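Local coordinates for protein vinylacetyl-CoA Delta-isomerase (Nitrosopumilus maritimus SCM1, PDB 6VJR) that is an oxygen-tolerant 4-hydroxybutyryl-CoA dehydratase that carries FAD and a [4Fe-4S] cluster and probably also isomerises vinylacetyl-CoA, at residues Cys97-Val102 against His186-Ile191; Cys190-Trp195 against Gly251-Leu256. All coordinates share one frame; numbering follows the deposited sequence.

Interaction 1. Residues Cys97-Val102 against His186-Ile191; sequences CFQRCV and HQTGCI. With FAD (flavin-adenine dinucleotide), chain F; SF4 (iron/sulfur cluster), chain E.
Thr188 OG1 donates a hydrogen bond of 2.8 Å to FAD N5, and Thr188 N donates one of 2.9 Å to FAD O4. With chi1 at -66°, Thr188 OG1 turns to the flavin and its methyl is left anti to the backbone N, facing 97-102. There Thr188 CG2 rests on Cys97 SG and Gln99 CG, 3.6 Å from each. Cys97 SG holds the cluster iron FE3 at 2.3 Å, and Cys101 SG holds FE4. The Phe98 ring lies with one face against cluster S1. Gln99 crosses the threonine obliquely. Gln99 NE2 gives a nearly straight bond of 3.0 Å (167°) to Cys97 O and also reaches Ser38 O. Gln99 OE1 sits 3.3 Å from Gly189 CA, where a CB would probably collide with it, and accepts from Asn192 ND2. Shortening Gln99 to an alanine is likely to leave Cys97 O without this donor and Asn192 ND2 without one of its acceptors, and to open a gap beside the Thr188 methyl. Gly189, at positive phi, is the third residue of a type II turn. One threonine thus touches both a cluster ligand and the reactive flavin nitrogen, which is consistent with electronic communication between the two cofactors.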
loop_
_atom_site.group_PDB
_atom_site.type_symbol
_atom_site.label_atom_id
_atom_site.label_comp_id
_atom_site.label_asym_id
_atom_site.label_seq_id
_atom_site.Cartn_x
_atom_site.Cartn_y
_atom_site.Cartn_z
ATOM N N CYS A 97 21.989 -13.077 -8.742
ATOM C CA CYS A 97 21.470 -14.353 -9.192
ATOM C C CYS A 97 22.607 -15.345 -9.439
ATOM O O CYS A 97 23.403 -15.133 -10.346
ATOM C CB CYS A 97 20.625 -14.171 -10.445
ATOM S SG CYS A 97 20.118 -15.773 -11.136
ATOM N N PHE A 98 22.634 -16.455 -8.696
ATOM C CA PHE A 98 23.705 -17.440 -8.782
ATOM C C PHE A 98 23.260 -18.605 -9.693
ATOM O O PHE A 98 23.897 -19.637 -9.728
ATOM C CB PHE A 98 24.189 -17.854 -7.374
ATOM C CG PHE A 98 23.046 -18.062 -6.390
ATOM C CD1 PHE A 98 22.342 -19.257 -6.380
ATOM C CD2 PHE A 98 22.560 -16.999 -5.600
ATOM C CE1 PHE A 98 21.282 -19.443 -5.483
ATOM C CE2 PHE A 98 21.489 -17.195 -4.737
ATOM C CZ PHE A 98 20.857 -18.418 -4.678
ATOM N N GLN A 99 22.078 -18.478 -10.309
ATOM C CA GLN A 99 21.723 -19.153 -11.555
ATOM C C GLN A 99 21.291 -20.613 -11.452
ATOM O O GLN A 99 20.550 -21.065 -12.323
ATOM C CB GLN A 99 22.875 -19.024 -12.542
ATOM C CG GLN A 99 23.130 -17.592 -12.951
ATOM C CD GLN A 99 24.576 -17.273 -13.240
ATOM O OE1 GLN A 99 25.152 -17.751 -14.232
ATOM N NE2 GLN A 99 25.171 -16.433 -12.390
ATOM N N ARG A 100 21.774 -21.387 -10.483
ATOM C CA ARG A 100 21.666 -22.848 -10.581
ATOM C C ARG A 100 20.304 -23.395 -10.055
ATOM O O ARG A 100 20.012 -24.606 -10.164
ATOM C CB ARG A 100 22.855 -23.322 -9.741
ATOM C CG ARG A 100 23.536 -24.588 -10.211
ATOM C CD ARG A 100 24.887 -24.849 -9.579
ATOM N NE ARG A 100 25.141 -26.282 -9.701
ATOM C CZ ARG A 100 26.130 -26.902 -9.145
ATOM N NH1 ARG A 100 26.948 -26.257 -8.352
ATOM N NH2 ARG A 100 26.294 -28.214 -9.378
ATOM N N CYS A 101 19.465 -22.518 -9.485
ATOM C CA CYS A 101 18.157 -22.894 -8.939
ATOM C C CYS A 101 17.268 -23.404 -10.076
ATOM O O CYS A 101 16.446 -24.279 -9.858
ATOM C CB CYS A 101 17.433 -21.737 -8.233
ATOM S SG CYS A 101 18.492 -20.915 -7.018
ATOM N N VAL A 102 17.330 -22.781 -11.273
ATOM C CA VAL A 102 16.391 -23.124 -12.341
ATOM C C VAL A 102 16.490 -24.605 -12.708
ATOM O O VAL A 102 15.485 -25.341 -12.826
ATOM C CB VAL A 102 16.611 -22.240 -13.583
ATOM C CG1 VAL A 102 15.423 -22.352 -14.502
ATOM C CG2 VAL A 102 16.846 -20.795 -13.221
ATOM N N HIS A 186 15.598 -15.256 -22.301
ATOM C CA HIS A 186 15.836 -14.866 -20.904
ATOM C C HIS A 186 16.553 -15.950 -20.095
ATOM O O HIS A 186 16.250 -16.150 -18.922
ATOM C CB HIS A 186 14.528 -14.587 -20.165
ATOM C CG HIS A 186 13.492 -13.950 -21.018
ATOM N ND1 HIS A 186 13.504 -12.659 -21.512
ATOM C CD2 HIS A 186 12.356 -14.522 -21.450
ATOM C CE1 HIS A 186 12.413 -12.493 -22.236
ATOM N NE2 HIS A 186 11.693 -13.602 -22.193
ATOM N N GLN A 187 17.415 -16.711 -20.732
ATOM C CA GLN A 187 17.917 -17.936 -20.103
ATOM C C GLN A 187 19.072 -17.714 -19.145
ATOM O O GLN A 187 20.171 -17.357 -19.562
ATOM C CB GLN A 187 18.284 -18.899 -21.227
ATOM C CG GLN A 187 17.070 -19.386 -21.986
ATOM C CD GLN A 187 16.091 -20.117 -21.107
ATOM O OE1 GLN A 187 16.484 -20.930 -20.289
ATOM N NE2 GLN A 187 14.799 -19.845 -21.262
ATOM N N THR A 188 18.779 -17.934 -17.866
ATOM C CA THR A 188 19.685 -17.660 -16.772
ATOM C C THR A 188 20.863 -18.634 -16.817
ATOM O O THR A 188 20.665 -19.841 -16.727
ATOM C CB THR A 188 18.908 -17.746 -15.440
ATOM O OG1 THR A 188 17.939 -16.692 -15.392
ATOM C CG2 THR A 188 19.821 -17.601 -14.244
ATOM N N GLY A 189 22.076 -18.066 -16.879
ATOM C CA GLY A 189 23.295 -18.838 -16.716
ATOM C C GLY A 189 23.531 -19.872 -17.812
ATOM O O GLY A 189 24.357 -20.765 -17.640
ATOM N N CYS A 190 22.837 -19.783 -18.938
ATOM C CA CYS A 190 22.930 -20.845 -19.944
ATOM C C CYS A 190 24.350 -21.041 -20.488
ATOM O O CYS A 190 24.833 -22.176 -20.638
ATOM C CB CYS A 190 21.952 -20.622 -21.090
ATOM S SG CYS A 190 22.054 -19.021 -21.928
ATOM N N ILE A 191 25.057 -19.951 -20.732
ATOM C CA ILE A 191 26.423 -19.972 -21.231
ATOM C C ILE A 191 27.382 -20.541 -20.176
ATOM O O ILE A 191 28.437 -21.068 -20.527
ATOM C CB ILE A 191 26.806 -18.577 -21.757
ATOM C CG1 ILE A 191 25.926 -18.256 -22.992
ATOM C CG2 ILE A 191 28.290 -18.469 -22.089
ATOM C CD1 ILE A 191 25.816 -16.766 -23.255
HETATM P PA FAD F . 4.976 -11.550 -21.369
HETATM O O1A FAD F . 4.306 -12.861 -21.354
HETATM O O2A FAD F . 5.136 -10.878 -22.673
HETATM O O5B FAD F . 4.269 -10.680 -20.238
HETATM C C5B FAD F . 4.046 -9.257 -20.389
HETATM C C4B FAD F . 2.721 -8.916 -19.774
HETATM O O4B FAD F . 1.656 -9.439 -20.605
HETATM C C3B FAD F . 2.454 -9.447 -18.352
HETATM O O3B FAD F . 1.707 -8.490 -17.596
HETATM C C2B FAD F . 1.612 -10.691 -18.605
HETATM O O2B FAD F . 0.788 -11.128 -17.535
HETATM C C1B FAD F . 0.789 -10.245 -19.816
HETATM N N9A FAD F . 0.350 -11.347 -20.663
HETATM C C8A FAD F . 1.089 -12.192 -21.464
HETATM N N7A FAD F . 0.387 -13.070 -22.134
HETATM C C5A FAD F . -0.912 -12.812 -21.734
HETATM C C6A FAD F . -2.140 -13.409 -22.085
HETATM N N6A FAD F . -2.238 -14.384 -22.990
HETATM N N1A FAD F . -3.254 -12.962 -21.460
HETATM C C2A FAD F . -3.134 -11.949 -20.584
HETATM N N3A FAD F . -2.048 -11.282 -20.199
HETATM C C4A FAD F . -0.949 -11.768 -20.809
HETATM N N1 FAD F . 12.708 -18.416 -18.211
HETATM C C2 FAD F . 13.316 -19.634 -18.404
HETATM O O2 FAD F . 12.771 -20.564 -19.018
HETATM N N3 FAD F . 14.554 -19.854 -17.832
HETATM C C4 FAD F . 15.285 -18.959 -17.105
HETATM O O4 FAD F . 16.419 -19.204 -16.730
HETATM C C4X FAD F . 14.669 -17.645 -16.998
HETATM N N5 FAD F . 15.326 -16.691 -16.330
HETATM C C5X FAD F . 14.842 -15.404 -16.427
HETATM C C6 FAD F . 15.600 -14.324 -15.950
HETATM C C7 FAD F . 15.165 -13.013 -16.074
HETATM C C7M FAD F . 16.061 -11.878 -15.643
HETATM C C8 FAD F . 13.865 -12.762 -16.558
HETATM C C8M FAD F . 13.325 -11.362 -16.598
HETATM C C9 FAD F . 13.063 -13.807 -16.953
HETATM C C9A FAD F . 13.555 -15.136 -16.924
HETATM N N10 FAD F . 12.818 -16.204 -17.433
HETATM C C10 FAD F . 13.373 -17.476 -17.577
HETATM C "C1'" FAD F . 11.603 -15.851 -18.194
HETATM C "C2'" FAD F . 10.333 -15.578 -17.426
HETATM O "O2'" FAD F . 9.765 -16.839 -17.068
HETATM C "C3'" FAD F . 9.357 -14.776 -18.299
HETATM O "O3'" FAD F . 9.910 -13.478 -18.412
HETATM C "C4'" FAD F . 7.899 -14.767 -17.815
HETATM O "O4'" FAD F . 7.298 -16.057 -17.992
HETATM C "C5'" FAD F . 7.050 -13.734 -18.533
HETATM O "O5'" FAD F . 7.081 -13.979 -19.930
HETATM P P FAD F . 7.493 -12.864 -20.935
HETATM O O1P FAD F . 8.803 -12.290 -20.619
HETATM O O2P FAD F . 7.273 -13.414 -22.281
HETATM O O3P FAD F . 6.462 -11.655 -20.733
HETATM FE FE1 SF4 E . 16.139 -17.552 -9.675
HETATM FE FE2 SF4 E . 17.257 -16.263 -7.520
HETATM FE FE3 SF4 E . 18.710 -16.732 -9.626
HETATM FE FE4 SF4 E . 18.116 -18.749 -7.960
HETATM S S1 SF4 E . 19.466 -17.015 -7.527
HETATM S S2 SF4 E . 17.979 -18.789 -10.306
HETATM S S3 SF4 E . 15.925 -18.162 -7.420
HETATM S S4 SF4 E . 16.832 -15.445 -9.616
#

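Interaction 2. Residues Cys190-Trp195 against Gly251-Leu256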
loop_
_atom_site.group_PDB
_atom_site.type_symbol
_atom_site.label_atom_id
_atom_site.label_comp_id
_atom_site.label_asym_id
_atom_site.label_seq_id
_atom_site.Cartn_x
_atom_site.Cartn_y
_atom_site.Cartn_z
ATOM N N CYS A 190 22.837 -19.783 -18.938
ATOM C CA CYS A 190 22.930 -20.845 -19.944
ATOM C C CYS A 190 24.350 -21.041 -20.488
ATOM O O CYS A 190 24.833 -22.176 -20.638
ATOM C CB CYS A 190 21.952 -20.622 -21.090
ATOM S SG CYS A 190 22.054 -19.021 -21.928
ATOM N N ILE A 191 25.057 -19.951 -20.732
ATOM C CA ILE A 191 26.423 -19.972 -21.231
ATOM C C ILE A 191 27.382 -20.541 -20.176
ATOM O O ILE A 191 28.437 -21.068 -20.527
ATOM C CB ILE A 191 26.806 -18.577 -21.757
ATOM C CG1 ILE A 191 25.926 -18.256 -22.992
ATOM C CG2 ILE A 191 28.290 -18.469 -22.089
ATOM C CD1 ILE A 191 25.816 -16.766 -23.255
ATOM N N ASN A 192 26.997 -20.432 -18.896
ATOM C CA ASN A 192 27.748 -20.910 -17.751
ATOM C C ASN A 192 27.375 -22.344 -17.377
ATOM O O ASN A 192 27.853 -22.827 -16.381
ATOM C CB ASN A 192 27.535 -19.978 -16.556
ATOM C CG ASN A 192 27.992 -18.568 -16.845
ATOM O OD1 ASN A 192 28.742 -18.326 -17.794
ATOM N ND2 ASN A 192 27.573 -17.626 -16.018
ATOM N N SER A 193 26.514 -22.989 -18.166
ATOM C CA SER A 193 25.988 -24.306 -17.873
ATOM C C SER A 193 26.707 -25.373 -18.713
ATOM O O SER A 193 27.249 -25.078 -19.783
ATOM C CB SER A 193 24.494 -24.362 -18.164
ATOM O OG SER A 193 23.702 -23.451 -17.397
ATOM N N HIS A 194 26.627 -26.627 -18.252
ATOM C CA HIS A 194 27.125 -27.799 -18.961
ATOM C C HIS A 194 26.042 -28.444 -19.838
ATOM O O HIS A 194 26.330 -28.920 -20.944
ATOM C CB HIS A 194 27.741 -28.798 -17.978
ATOM C CG HIS A 194 28.849 -28.244 -17.161
ATOM N ND1 HIS A 194 28.677 -27.927 -15.834
ATOM C CD2 HIS A 194 30.093 -27.851 -17.471
ATOM C CE1 HIS A 194 29.827 -27.458 -15.348
ATOM N NE2 HIS A 194 30.698 -27.375 -16.339
ATOM N N TRP A 195 24.829 -28.544 -19.298
ATOM C CA TRP A 195 23.661 -29.065 -19.985
ATOM C C TRP A 195 22.511 -28.086 -19.812
ATOM O O TRP A 195 22.442 -27.423 -18.784
ATOM C CB TRP A 195 23.226 -30.418 -19.436
ATOM C CG TRP A 195 24.222 -31.506 -19.709
ATOM C CD1 TRP A 195 25.355 -31.813 -19.026
ATOM C CD2 TRP A 195 24.152 -32.421 -20.808
ATOM N NE1 TRP A 195 25.995 -32.873 -19.618
ATOM C CE2 TRP A 195 25.277 -33.263 -20.715
ATOM C CE3 TRP A 195 23.221 -32.637 -21.827
ATOM C CZ2 TRP A 195 25.512 -34.273 -21.634
ATOM C CZ3 TRP A 195 23.465 -33.623 -22.745
ATOM C CH2 TRP A 195 24.589 -34.435 -22.638
ATOM N N GLY A 251 27.578 -11.154 -10.527
ATOM C CA GLY A 251 26.450 -10.695 -11.328
ATOM C C GLY A 251 25.682 -11.878 -11.902
ATOM O O GLY A 251 26.038 -13.061 -11.700
ATOM N N GLY A 252 24.670 -11.542 -12.691
ATOM C CA GLY A 252 23.852 -12.547 -13.353
ATOM C C GLY A 252 24.091 -12.541 -14.858
ATOM O O GLY A 252 24.926 -11.803 -15.378
ATOM N N GLN A 253 23.417 -13.463 -15.542
ATOM C CA GLN A 253 23.606 -13.662 -16.969
ATOM C C GLN A 253 22.289 -14.152 -17.546
ATOM O O GLN A 253 21.724 -15.117 -17.022
ATOM C CB GLN A 253 24.637 -14.783 -17.207
ATOM C CG GLN A 253 24.646 -15.360 -18.630
ATOM C CD GLN A 253 25.660 -16.475 -18.767
ATOM O OE1 GLN A 253 25.336 -17.670 -18.734
ATOM N NE2 GLN A 253 26.907 -16.063 -18.891
ATOM N N GLU A 254 21.887 -13.521 -18.652
ATOM C CA GLU A 254 20.784 -13.996 -19.463
ATOM C C GLU A 254 21.216 -14.002 -20.925
ATOM O O GLU A 254 22.012 -13.143 -21.359
ATOM C CB GLU A 254 19.554 -13.105 -19.275
ATOM C CG GLU A 254 19.127 -12.950 -17.816
ATOM C CD GLU A 254 19.859 -11.847 -17.045
ATOM O OE1 GLU A 254 20.002 -10.707 -17.563
ATOM O OE2 GLU A 254 20.261 -12.121 -15.880
ATOM N N ALA A 255 20.667 -14.968 -21.693
ATOM C CA ALA A 255 20.870 -14.956 -23.135
ATOM C C ALA A 255 19.650 -15.565 -23.830
ATOM O O ALA A 255 18.906 -16.339 -23.237
ATOM C CB ALA A 255 22.148 -15.692 -23.506
ATOM N N LEU A 256 19.516 -15.245 -25.118
ATOM C CA LEU A 256 18.579 -15.887 -26.024
ATOM C C LEU A 256 19.291 -17.066 -26.680
ATOM O O LEU A 256 20.345 -16.906 -27.292
ATOM C CB LEU A 256 18.154 -14.836 -27.042
ATOM C CG LEU A 256 17.193 -15.290 -28.137
ATOM C CD1 LEU A 256 15.855 -15.755 -27.634
ATOM C CD2 LEU A 256 17.053 -14.207 -29.181
#
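The carboxamides of Gln253 and Asn192 approach from opposite directions, with their planes 48° apart. They are neither stacked nor coplanar. Gln253 NE2 gives Asn192 OD1 a weak hydrogen bond of 3.1 Å. Gln253 NE2 also bonds to Tyr228 OH. The two amide nitrogens lie 3.3 Å apart, from Asn192 ND2 to Gln253 NE2; both are donors, so this is no bond. Asn192 ND2 is taken up instead by Ser38 OG, its strongest partner.

The oxygen of the glutamine faces the backbone. Gln253 OE1 accepts weak hydrogen bonds from Ile191 N at 3.0 Å and from Asn192 N at 3.2 Å. The first is strongly bent, with an N-H...O angle of 121°. One carbonyl oxygen therefore serves two successive amides of the turn. Gln253 reaches them because CG is anti to its backbone N (chi1 164°) and the chain stays extended beyond it.

Beside this polar grip lies a small apolar patch. Ala255 CB meets Cys190 SG at 3.7 Å and Ile191 CD1 at 3.8 Å. Tyr226 of strand 224-228 packs on both Cys190 and Ile191 as well. The turn itself is closed by Ser193 N, which bonds to Cys190 O at 3.1 Å. All the touching residues are buried.

The arrangement is a type I beta turn, Cys190-Ser193, whose amides at Ile191 and Asn192 bond weakly to a glutamine side chain. Strand 177-188 ends here, and the chain moves to strand 195-198 of another sheet. Gln253, just before strand 254-259, and Ala255 within it pack against the connection 190-195. The contact thus sets the link between the two sheets against strand 254-259, consistent with the beta domain of an acyl-CoA dehydrogenase-like fold.

Interactions 1 and 2 share Cys190 and Ile191, and their centres lie about 5 Å apart. Interaction 1 carries the flavin-binding end of strand 177-188; interaction 2 carries the turn that follows. Strand 254-259 runs antiparallel beside that strand. Probable backbone hydrogen bonds tie them: Gln187 N to Ala255 O at 2.9 Å and Gly189 N to Gln253 O at 3.0 Å. Gln99 and Asn192 join the contacts a second time through their side-chain amides. The active site lies on the interaction 1 side, where FAD N5 is 6.8 Å from cluster FE1. Interaction 2 also borders the flavin: Glu254 touches FAD, the Cys190 side chain is about 7 Å from it, and that of Gln253 about 10 Å from the cluster.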